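Local structure of L-glyceraldehyde 3-phosphate reductase (Clostridium beijerinckii, 6HG6) at residues A98-W103 against H137-P142; K114-S119 against M150-T155; E130-F135 against G160-A165. The protein probably reduces aldehydes such as furfural with NADPH, as an aldo-keto reductase built on a closed TIM barrel. All coordinates share one frame; numbering follows the deposited sequence. Where two conformers were deposited one is given.

Going from the N terminus, contact 1 opens at 98-103, contact 2 at 114-119 and contact 3 at 130-135; they close in the same order at 137-142, 150-155 and 160-165, so every pair crosses and none nests. The loops closed have 33, 30 and 24 residues between their segments. Contact 1 joins the loops that follow strands 93-98 and 132-137 beside NADPH. Contact 2 packs helix 113-127 on helix 146-158, and contact 3 pairs the beginnings of strands 132-137 and 162-168. Phe135 of contact 3 touches Ile116 and Leu153 of contact 2, while Tyr115 OH probably hydrogen-bonds to Gly99 N of contact 1.

Contact 1 of 3, residues A98-W103 against H137-P142; sequences AGYKMW and HHRMDP. With NDP (NADPH dihydro-nicotinamide-adenine-dinucleotide phosphate), chain B.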
loop_
_atom_site.group_PDB
_atom_site.type_symbol
_atom_site.label_atom_id
_atom_site.label_comp_id
_atom_site.label_asym_id
_atom_site.label_seq_id
_atom_site.Cartn_x
_atom_site.Cartn_y
_atom_site.Cartn_z
ATOM N N ALA A 98 1.431 12.215 4.609
ATOM C CA ALA A 98 1.812 13.585 4.241
ATOM C C ALA A 98 3.286 13.544 3.847
ATOM O O ALA A 98 4.100 12.826 4.517
ATOM C CB ALA A 98 1.572 14.503 5.411
ATOM N N GLY A 99 3.641 14.248 2.787
ATOM C CA GLY A 99 5.052 14.342 2.366
ATOM C C GLY A 99 5.243 14.692 0.909
ATOM O O GLY A 99 6.343 15.181 0.551
ATOM N N TYR A 100 4.219 14.473 0.081
ATOM C CA TYR A 100 4.155 14.944 -1.312
ATOM C C TYR A 100 3.322 16.223 -1.343
ATOM O O TYR A 100 2.855 16.694 -0.289
ATOM C CB TYR A 100 3.616 13.874 -2.283
ATOM C CG TYR A 100 4.653 12.859 -2.719
ATOM C CD1 TYR A 100 5.633 13.187 -3.635
ATOM C CD2 TYR A 100 4.665 11.573 -2.201
ATOM C CE1 TYR A 100 6.560 12.253 -4.092
ATOM C CE2 TYR A 100 5.603 10.630 -2.614
ATOM C CZ TYR A 100 6.566 10.987 -3.533
ATOM O OH TYR A 100 7.488 10.067 -3.938
ATOM N N LYS A 101 3.141 16.780 -2.532
ATOM C CA LYS A 101 2.504 18.106 -2.652
ATOM C C LYS A 101 1.009 17.945 -2.403
ATOM O O LYS A 101 0.359 17.099 -3.067
ATOM C CB LYS A 101 2.748 18.769 -3.989
ATOM C CG LYS A 101 2.183 20.183 -4.035
ATOM C CD LYS A 101 2.538 20.860 -5.289
ATOM C CE LYS A 101 2.004 22.261 -5.320
ATOM N NZ LYS A 101 2.577 22.967 -6.469
ATOM N N MET A 102 0.499 18.700 -1.440
ATOM C CA MET A 102 -0.939 18.691 -1.119
ATOM C C MET A 102 -1.538 20.063 -1.415
ATOM O O MET A 102 -2.624 20.092 -2.024
ATOM C CB MET A 102 -1.158 18.314 0.348
ATOM C CG MET A 102 -2.613 18.346 0.753
ATOM S SD MET A 102 -3.476 16.963 -0.058
ATOM C CE MET A 102 -5.165 17.448 0.269
ATOM N N TRP A 103 -0.925 21.159 -0.968
ATOM C CA TRP A 103 -1.468 22.510 -1.241
ATOM C C TRP A 103 -0.309 23.417 -1.605
ATOM O O TRP A 103 0.840 22.971 -1.531
ATOM C CB TRP A 103 -2.340 23.024 -0.080
ATOM C CG TRP A 103 -1.648 23.277 1.231
ATOM C CD1 TRP A 103 -0.951 24.409 1.570
ATOM C CD2 TRP A 103 -1.652 22.443 2.403
ATOM N NE1 TRP A 103 -0.474 24.297 2.855
ATOM C CE2 TRP A 103 -0.896 23.115 3.391
ATOM C CE3 TRP A 103 -2.134 21.162 2.712
ATOM C CZ2 TRP A 103 -0.685 22.580 4.664
ATOM C CZ3 TRP A 103 -1.913 20.645 3.968
ATOM C CH2 TRP A 103 -1.159 21.328 4.921
ATOM N N HIS A 137 5.004 9.264 6.905
ATOM C CA HIS A 137 5.801 10.256 6.163
ATOM C C HIS A 137 5.885 9.661 4.738
ATOM O O HIS A 137 6.361 8.544 4.564
ATOM C CB HIS A 137 7.140 10.557 6.808
ATOM C CG HIS A 137 7.831 11.709 6.143
ATOM N ND1 HIS A 137 9.202 11.813 6.056
ATOM C CD2 HIS A 137 7.316 12.798 5.521
ATOM C CE1 HIS A 137 9.543 12.927 5.443
ATOM N NE2 HIS A 137 8.390 13.569 5.083
ATOM N N HIS A 138 5.335 10.374 3.764
ATOM C CA HIS A 138 5.058 9.842 2.412
ATOM C C HIS A 138 6.324 9.635 1.571
ATOM O O HIS A 138 6.296 8.822 0.646
ATOM C CB HIS A 138 4.042 10.761 1.741
ATOM C CG HIS A 138 3.249 10.132 0.650
ATOM N ND1 HIS A 138 2.145 10.762 0.126
ATOM C CD2 HIS A 138 3.393 8.966 -0.023
ATOM C CE1 HIS A 138 1.640 10.016 -0.830
ATOM N NE2 HIS A 138 2.395 8.922 -0.959
ATOM N N ARG A 139 7.382 10.402 1.814
ATOM C CA ARG A 139 8.653 10.258 1.081
ATOM C C ARG A 139 9.757 10.921 1.902
ATOM O O ARG A 139 9.459 11.749 2.794
ATOM C CB ARG A 139 8.593 10.912 -0.302
ATOM C CG ARG A 139 8.175 12.385 -0.273
ATOM C CD ARG A 139 8.799 13.214 -1.354
ATOM N NE ARG A 139 8.145 14.514 -1.566
ATOM C CZ ARG A 139 8.311 15.257 -2.639
ATOM N NH1 ARG A 139 9.145 14.888 -3.598
ATOM N NH2 ARG A 139 7.669 16.404 -2.766
ATOM N N MET A 140 10.995 10.617 1.566
ATOM C CA MET A 140 12.129 11.255 2.247
ATOM C C MET A 140 12.193 12.752 1.883
ATOM O O MET A 140 11.916 13.136 0.741
ATOM C CB MET A 140 13.435 10.564 1.868
ATOM C CG MET A 140 13.468 9.102 2.269
ATOM S SD MET A 140 15.054 8.322 1.970
ATOM C CE MET A 140 15.095 8.143 0.187
ATOM N N ASP A 141 12.572 13.577 2.846
ATOM C CA ASP A 141 12.879 14.995 2.607
ATOM C C ASP A 141 14.287 15.243 3.108
ATOM O O ASP A 141 14.483 15.546 4.284
ATOM C CB ASP A 141 11.903 15.919 3.330
ATOM C CG ASP A 141 12.208 17.374 3.015
ATOM O OD1 ASP A 141 13.124 17.622 2.196
ATOM O OD2 ASP A 141 11.525 18.242 3.613
ATOM N N PRO A 142 15.305 15.169 2.249
ATOM C CA PRO A 142 16.667 15.386 2.716
ATOM C C PRO A 142 16.924 16.841 3.117
ATOM O O PRO A 142 17.953 17.080 3.695
ATOM C CB PRO A 142 17.529 14.930 1.523
ATOM C CG PRO A 142 16.602 15.112 0.312
ATOM C CD PRO A 142 15.225 14.774 0.828
HETATM P PA NDP B . -1.510 -1.970 -9.019
HETATM O O1A NDP B . -0.104 -2.044 -9.513
HETATM O O2A NDP B . -2.206 -3.072 -8.286
HETATM O O5B NDP B . -2.468 -1.436 -10.196
HETATM C C5B NDP B . -3.893 -1.302 -9.949
HETATM C C4B NDP B . -4.619 -1.186 -11.263
HETATM O O4B NDP B . -4.280 -2.343 -12.069
HETATM C C3B NDP B . -6.154 -1.171 -11.207
HETATM O O3B NDP B . -6.705 0.132 -11.042
HETATM C C2B NDP B . -6.502 -1.756 -12.570
HETATM O O2B NDP B . -6.345 -0.712 -13.526
HETATM C C1B NDP B . -5.415 -2.808 -12.758
HETATM N N9A NDP B . -5.719 -4.133 -12.232
HETATM C C8A NDP B . -5.880 -4.496 -10.917
HETATM N N7A NDP B . -6.089 -5.778 -10.751
HETATM C C5A NDP B . -6.063 -6.299 -12.037
HETATM C C6A NDP B . -6.221 -7.608 -12.533
HETATM N N6A NDP B . -6.442 -8.667 -11.759
HETATM N N1A NDP B . -6.128 -7.787 -13.877
HETATM C C2A NDP B . -5.902 -6.714 -14.649
HETATM N N3A NDP B . -5.731 -5.443 -14.293
HETATM C C4A NDP B . -5.823 -5.297 -12.959
HETATM O O3 NDP B . -1.581 -0.748 -7.961
HETATM P PN NDP B . -1.528 0.849 -8.058
HETATM O O1N NDP B . -2.910 1.316 -8.370
HETATM O O2N NDP B . -0.378 1.310 -8.893
HETATM O O5D NDP B . -1.192 1.205 -6.521
HETATM C C5D NDP B . -1.949 0.518 -5.490
HETATM C C4D NDP B . -1.968 1.369 -4.242
HETATM O O4D NDP B . -0.619 1.565 -3.780
HETATM C C3D NDP B . -2.490 2.795 -4.394
HETATM O O3D NDP B . -3.909 2.806 -4.443
HETATM C C2D NDP B . -1.897 3.431 -3.130
HETATM O O2D NDP B . -2.673 3.099 -2.009
HETATM C C1D NDP B . -0.521 2.778 -3.050
HETATM N N1N NDP B . 0.542 3.623 -3.651
HETATM C C2N NDP B . 1.486 4.206 -2.841
HETATM C C3N NDP B . 2.317 5.201 -3.279
HETATM C C7N NDP B . 3.320 5.792 -2.322
HETATM O O7N NDP B . 3.322 5.468 -1.120
HETATM N N7N NDP B . 4.170 6.688 -2.822
HETATM C C4N NDP B . 2.173 5.643 -4.710
HETATM C C5N NDP B . 1.274 4.812 -5.539
HETATM C C6N NDP B . 0.581 3.823 -5.018
HETATM P P2B NDP B . -7.309 -0.747 -14.824
HETATM O O1X NDP B . -8.635 -1.431 -14.562
HETATM O O2X NDP B . -7.491 0.719 -15.184
HETATM O O3X NDP B . -6.454 -1.499 -15.833
HETATM O O HOH W 1 8.551 14.664 2.484
HETATM O O HOH W 2 1.576 13.435 0.638
#
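With Arg139 CG set between its backbone N and carbonyl carbon (chi1 55°), the chain bent at chi2, and Tyr100 CG beside its own N, the arginine is laid across one face of the tyrosine ring. Arg139 CG stands 3.9 Å from the ring centroid and nearly on the normal, a CH-pi contact, and the guanidinium continues over Tyr100 CD1, its plane only modestly inclined to the ring. That placement turns Arg139 NE onto Gly99 O at 2.9 Å; the bond is almost straight (170° at the hydrogen), and the acceptor lies in the guanidinium plane. Farther out, Arg139 NH2 makes a salt bridge with Asp109.

The tyrosine uses its edge on His138. Tyr100 CD2 sits 3.4 Å above the imidazole plane, over its centre, in a T-shaped stack with planes at 89°. Next to these side chains, strands 93-98 and 132-137 of the parallel TIM barrel run out together into their loops: Ala98 bridges His137, and His138 N donates to Ala98 O at 2.8 Å. The loops at this end of the barrel line the NADPH pocket. Here the His138 ring presents an edge to the nicotinamide amide, with NE2 3.4 Å from N7N of the cofactor.

Two waters join the polar groups. One receives the Tyr100 N-H and is hydrogen-bonded to His138 ND1 at 2.8 Å, in the ring plane. The other donates to Gly99 O, giving that carbonyl a second partner, and lies 2.8 Å from His137 NE2, to which it is also hydrogen-bonded; His137 ND1 pairs with Tyr170 OH.

Contact 2 of 3, residues K114-S119 against M150-T155; sequences KYILAS and MMALDT
Ile116 and Ala152 meet on the tightly packed, buried side of this contact, where Ile116 CG2 approaches Ala152 CB to 3.7 Å. The isoleucine arches over the small methyl: its CB and CD1 are also within 4.0 Å of Ala152 CB. Deeper still, Ile116 CG2 comes only loosely up to Leu153 CD2, at 4.5 Å, but both side chains rest on Phe135 of strand 132-137, so this flank is backed by the barrel wall. The segments belong to helices 113-127 and 146-158, neighbours in the outer helical layer of the TIM barrel. Their local axes pass 9.3 Å apart and run in the same direction, inclined by 24°.

The solvent side is carried by Leu117 and Thr155, both partly exposed, whose side chains cross at about a right angle. The two methyls of Leu117 divide, CD2 lying 3.4 Å from Ala152 O and CD1 3.8 Å from Thr155 CG2. Thr155 can offer that methyl because CG2 is anti to the backbone N, while OG1 is turned back along its own helix. There OG1 donates to Met151 O at 3.0 Å, reaching it from the face opposite to Thr155 N, and it is also hydrogen-bonded to Arg113 NH1.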
loop_
_atom_site.group_PDB
_atom_site.type_symbol
_atom_site.label_atom_id
_atom_site.label_comp_id
_atom_site.label_asym_id
_atom_site.label_seq_id
_atom_site.Cartn_x
_atom_site.Cartn_y
_atom_site.Cartn_z
ATOM N N LYS A 114 5.176 21.531 10.525
ATOM C CA LYS A 114 3.992 22.348 10.153
ATOM C C LYS A 114 3.130 21.603 9.132
ATOM O O LYS A 114 1.947 21.399 9.374
ATOM C CB LYS A 114 4.455 23.703 9.636
ATOM C CG LYS A 114 3.436 24.456 8.807
ATOM C CD LYS A 114 2.245 24.926 9.578
ATOM C CE LYS A 114 1.469 25.970 8.772
ATOM N NZ LYS A 114 0.390 26.607 9.555
ATOM N N TYR A 115 3.715 21.153 8.022
ATOM C CA TYR A 115 2.935 20.482 6.965
ATOM C C TYR A 115 2.366 19.172 7.494
ATOM O O TYR A 115 1.192 18.865 7.277
ATOM C CB TYR A 115 3.812 20.311 5.730
ATOM C CG TYR A 115 3.239 19.360 4.722
ATOM C CD1 TYR A 115 1.932 19.454 4.291
ATOM C CD2 TYR A 115 4.037 18.364 4.183
ATOM C CE1 TYR A 115 1.430 18.565 3.349
ATOM C CE2 TYR A 115 3.554 17.489 3.232
ATOM C CZ TYR A 115 2.240 17.589 2.817
ATOM O OH TYR A 115 1.753 16.669 1.920
ATOM N N ILE A 116 3.220 18.357 8.106
ATOM C CA ILE A 116 2.819 16.989 8.498
ATOM C C ILE A 116 1.636 17.096 9.452
ATOM O O ILE A 116 0.632 16.424 9.245
ATOM C CB ILE A 116 4.021 16.197 9.037
ATOM C CG1 ILE A 116 5.023 15.900 7.925
ATOM C CG2 ILE A 116 3.530 14.979 9.777
ATOM C CD1 ILE A 116 6.320 15.277 8.436
ATOM N N LEU A 117 1.726 17.921 10.496
ATOM C CA LEU A 117 0.643 17.975 11.484
ATOM C C LEU A 117 -0.576 18.698 10.923
ATOM O O LEU A 117 -1.673 18.263 11.242
ATOM C CB LEU A 117 1.169 18.566 12.788
ATOM C CG LEU A 117 2.268 17.741 13.472
ATOM C CD1 LEU A 117 2.681 18.441 14.752
ATOM C CD2 LEU A 117 1.743 16.373 13.771
ATOM N N ALA A 118 -0.423 19.802 10.217
ATOM C CA ALA A 118 -1.581 20.487 9.590
ATOM C C ALA A 118 -2.287 19.523 8.637
ATOM O O ALA A 118 -3.517 19.465 8.628
ATOM C CB ALA A 118 -1.154 21.760 8.891
ATOM N N SER A 119 -1.537 18.756 7.868
ATOM C CA SER A 119 -2.118 17.792 6.911
ATOM C C SER A 119 -2.891 16.707 7.643
ATOM O O SER A 119 -4.000 16.382 7.249
ATOM C CB SER A 119 -1.064 17.151 6.070
ATOM O OG SER A 119 -1.739 16.332 5.125
ATOM N N MET A 150 10.251 12.874 11.890
ATOM C CA MET A 150 9.932 11.717 12.757
ATOM C C MET A 150 9.261 12.215 14.052
ATOM O O MET A 150 8.293 11.578 14.498
ATOM C CB MET A 150 11.187 10.887 13.055
ATOM C CG MET A 150 11.773 10.186 11.806
ATOM S SD MET A 150 10.595 9.182 10.852
ATOM C CE MET A 150 10.040 10.330 9.587
ATOM N N MET A 151 9.692 13.335 14.596
ATOM C CA MET A 151 9.032 13.901 15.810
ATOM C C MET A 151 7.596 14.305 15.470
ATOM O O MET A 151 6.737 14.239 16.357
ATOM C CB MET A 151 9.835 15.070 16.387
ATOM C CG MET A 151 11.055 14.599 17.121
ATOM S SD MET A 151 12.009 15.955 17.878
ATOM C CE MET A 151 10.719 16.488 19.004
ATOM N N ALA A 152 7.320 14.707 14.227
ATOM C CA ALA A 152 5.954 15.027 13.780
ATOM C C ALA A 152 5.111 13.751 13.806
ATOM O O ALA A 152 3.975 13.801 14.298
ATOM C CB ALA A 152 5.981 15.689 12.404
ATOM N N LEU A 153 5.628 12.615 13.307
ATOM C CA LEU A 153 4.870 11.341 13.375
ATOM C C LEU A 153 4.634 11.002 14.853
ATOM O O LEU A 153 3.533 10.545 15.239
ATOM C CB LEU A 153 5.645 10.230 12.680
ATOM C CG LEU A 153 5.901 10.397 11.188
ATOM C CD1 LEU A 153 6.505 9.139 10.607
ATOM C CD2 LEU A 153 4.622 10.711 10.471
ATOM N N ASP A 154 5.652 11.186 15.679
ATOM C CA ASP A 154 5.540 10.890 17.121
ATOM C C ASP A 154 4.441 11.769 17.758
ATOM O O ASP A 154 3.627 11.265 18.538
ATOM C CB ASP A 154 6.867 11.078 17.820
ATOM C CG ASP A 154 6.781 10.835 19.323
ATOM O OD1 ASP A 154 6.413 9.675 19.703
ATOM O OD2 ASP A 154 7.037 11.802 20.093
ATOM N N THR A 155 4.392 13.049 17.422
ATOM C CA THR A 155 3.350 13.947 17.934
ATOM C C THR A 155 1.976 13.415 17.501
ATOM O O THR A 155 1.073 13.407 18.336
ATOM C CB THR A 155 3.579 15.375 17.457
ATOM O OG1 THR A 155 4.809 15.808 18.054
ATOM C CG2 THR A 155 2.419 16.262 17.816
#

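Contact 3 of 3, residues E130-F135 against G160-A165; sequences EYVDIF and GKALYA. With EDO (1,2-ethanediol), chain G.
Val132, Ile134 and Phe135 bridge Ala162, Tyr164 and Ala165 in parallel register, and four backbone hydrogen bonds join the two segments. Val132 N donates to Lys161 O at 3.0 Å, and the return bond runs from Leu163 N to Val132 O, also at 3.0 Å. Next, Tyr164 N reaches Asp133 O at 2.9 Å, but with a bent hydrogen angle of 135°. Phe135 N then bonds to Tyr164 O at 3.0 Å, much straighter at 161°. Val132 O and Asp133 O thus serve Leu163 N and Tyr164 N in succession, consistent with the corners both chains turn, at Asp133 and at Leu163-Tyr164, and the pairing is kept through them.

Asp133 OD2 is satisfied from outside: it takes the Ile94 N-H and a salt bridge from Arg89, whose other terminal nitrogen bonds Tyr131 O. Asp133 OD1 lies beside Leu163 CD1. Lys161 NZ pairs with Asp121, and Glu130 N gives a weak bond to a 1,2-ethanediol oxygen, O1, at 3.3 Å.

Side chains flank the ladder. Tyr131 CG, at chi1 57°, brings the ring against Leu163, the two side chains crossing at a slant; Leu163 meets CE1 through CD1 at 3.6 Å and sets CD2 over one face toward the rim. Tyr164 brings its ring edge to Asp133 O, with CD1 3.4 Å away. On the face of the sheet turned to helices 113-127 and 146-158, Phe135 CB packs on Ala162 CB at 3.7 Å. Gly160 ends helix 146-158 in a Schellman motif and leads into strand 162-168, completing a beta-alpha-beta crossover between adjacent parallel strands, the repeating element of the TIM barrel.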
loop_
_atom_site.group_PDB
_atom_site.type_symbol
_atom_site.label_atom_id
_atom_site.label_comp_id
_atom_site.label_asym_id
_atom_site.label_seq_id
_atom_site.Cartn_x
_atom_site.Cartn_y
_atom_site.Cartn_z
ATOM N N GLU A 130 -11.409 9.948 14.224
ATOM C CA GLU A 130 -10.713 10.399 15.450
ATOM C C GLU A 130 -9.213 10.137 15.281
ATOM O O GLU A 130 -8.401 10.917 15.781
ATOM C CB GLU A 130 -11.288 9.665 16.659
ATOM C CG GLU A 130 -10.998 10.360 17.965
ATOM C CD GLU A 130 -11.660 11.712 18.168
ATOM O OE1 GLU A 130 -12.758 11.934 17.569
ATOM O OE2 GLU A 130 -11.052 12.560 18.904
ATOM N N TYR A 131 -8.859 9.067 14.578
ATOM C CA TYR A 131 -7.465 8.697 14.337
ATOM C C TYR A 131 -7.392 7.812 13.127
ATOM O O TYR A 131 -8.361 7.177 12.789
ATOM C CB TYR A 131 -6.842 7.983 15.534
ATOM C CG TYR A 131 -7.568 6.753 15.979
ATOM C CD1 TYR A 131 -7.330 5.518 15.423
ATOM C CD2 TYR A 131 -8.496 6.823 17.010
ATOM C CE1 TYR A 131 -8.008 4.398 15.845
ATOM C CE2 TYR A 131 -9.187 5.697 17.431
ATOM C CZ TYR A 131 -8.955 4.478 16.833
ATOM O OH TYR A 131 -9.609 3.355 17.273
ATOM N N VAL A 132 -6.232 7.809 12.521
ATOM C CA VAL A 132 -5.892 6.797 11.506
ATOM C C VAL A 132 -5.101 5.677 12.211
ATOM O O VAL A 132 -4.459 5.899 13.271
ATOM C CB VAL A 132 -5.096 7.369 10.330
ATOM C CG1 VAL A 132 -5.971 8.289 9.497
ATOM C CG2 VAL A 132 -3.786 8.029 10.763
ATOM N N ASP A 133 -5.125 4.497 11.648
ATOM C CA ASP A 133 -4.366 3.365 12.247
ATOM C C ASP A 133 -2.887 3.570 11.989
ATOM O O ASP A 133 -2.105 3.265 12.900
ATOM C CB ASP A 133 -4.884 2.040 11.704
ATOM C CG ASP A 133 -6.347 1.892 12.091
ATOM O OD1 ASP A 133 -6.621 1.490 13.232
ATOM O OD2 ASP A 133 -7.204 2.256 11.253
ATOM N N ILE A 134 -2.540 4.000 10.768
ATOM C CA ILE A 134 -1.138 4.208 10.354
ATOM C C ILE A 134 -1.054 5.590 9.759
ATOM O O ILE A 134 -1.780 5.891 8.797
ATOM C CB ILE A 134 -0.628 3.117 9.387
ATOM C CG1 ILE A 134 -0.884 1.708 9.933
ATOM C CG2 ILE A 134 0.842 3.388 9.124
ATOM C CD1 ILE A 134 -0.722 0.615 8.869
ATOM N N PHE A 135 -0.092 6.349 10.225
ATOM C CA PHE A 135 0.198 7.664 9.619
ATOM C C PHE A 135 1.626 7.640 9.095
ATOM O O PHE A 135 2.555 7.403 9.844
ATOM C CB PHE A 135 -0.034 8.779 10.626
ATOM C CG PHE A 135 0.218 10.154 10.065
ATOM C CD1 PHE A 135 -0.365 10.558 8.890
ATOM C CD2 PHE A 135 0.990 11.062 10.757
ATOM C CE1 PHE A 135 -0.168 11.840 8.397
ATOM C CE2 PHE A 135 1.149 12.359 10.293
ATOM C CZ PHE A 135 0.595 12.738 9.103
ATOM N N GLY A 160 -2.875 11.012 19.973
ATOM C CA GLY A 160 -4.020 10.108 19.796
ATOM C C GLY A 160 -4.661 10.229 18.422
ATOM O O GLY A 160 -5.821 9.741 18.253
ATOM N N LYS A 161 -3.934 10.788 17.463
ATOM C CA LYS A 161 -4.430 10.966 16.082
ATOM C C LYS A 161 -3.967 9.847 15.151
ATOM O O LYS A 161 -4.509 9.769 14.005
ATOM C CB LYS A 161 -4.051 12.360 15.605
ATOM C CG LYS A 161 -4.839 13.447 16.287
ATOM C CD LYS A 161 -4.351 14.809 15.929
ATOM C CE LYS A 161 -5.186 15.887 16.614
ATOM N NZ LYS A 161 -4.635 17.215 16.283
ATOM N N ALA A 162 -3.038 8.993 15.603
ATOM C CA ALA A 162 -2.524 7.845 14.838
ATOM C C ALA A 162 -2.181 6.739 15.815
ATOM O O ALA A 162 -1.687 7.056 16.886
ATOM C CB ALA A 162 -1.299 8.204 14.012
ATOM N N LEU A 163 -2.480 5.488 15.490
ATOM C CA LEU A 163 -2.082 4.380 16.400
ATOM C C LEU A 163 -0.614 4.035 16.184
ATOM O O LEU A 163 0.069 3.758 17.156
ATOM C CB LEU A 163 -2.959 3.164 16.158
ATOM C CG LEU A 163 -4.418 3.378 16.516
ATOM C CD1 LEU A 163 -5.232 2.102 16.377
ATOM C CD2 LEU A 163 -4.536 3.886 17.932
ATOM N N TYR A 164 -0.191 4.011 14.931
ATOM C CA TYR A 164 1.169 3.613 14.542
ATOM C C TYR A 164 1.734 4.567 13.510
ATOM O O TYR A 164 0.956 5.140 12.729
ATOM C CB TYR A 164 1.135 2.237 13.899
ATOM C CG TYR A 164 0.660 1.087 14.764
ATOM C CD1 TYR A 164 -0.667 0.720 14.728
ATOM C CD2 TYR A 164 1.526 0.247 15.448
ATOM C CE1 TYR A 164 -1.145 -0.376 15.427
ATOM C CE2 TYR A 164 1.069 -0.877 16.147
ATOM C CZ TYR A 164 -0.278 -1.214 16.087
ATOM O OH TYR A 164 -0.760 -2.316 16.721
ATOM N N ALA A 165 3.058 4.735 13.524
ATOM C CA ALA A 165 3.783 5.473 12.468
ATOM C C ALA A 165 4.251 4.497 11.384
ATOM O O ALA A 165 4.553 3.314 11.645
ATOM C CB ALA A 165 4.971 6.207 13.051
HETATM C C1 EDO G . -14.934 7.175 13.972
HETATM O O1 EDO G . -13.619 7.495 14.410
HETATM C C2 EDO G . -14.975 6.127 12.929
HETATM O O2 EDO G . -15.999 6.313 11.956
#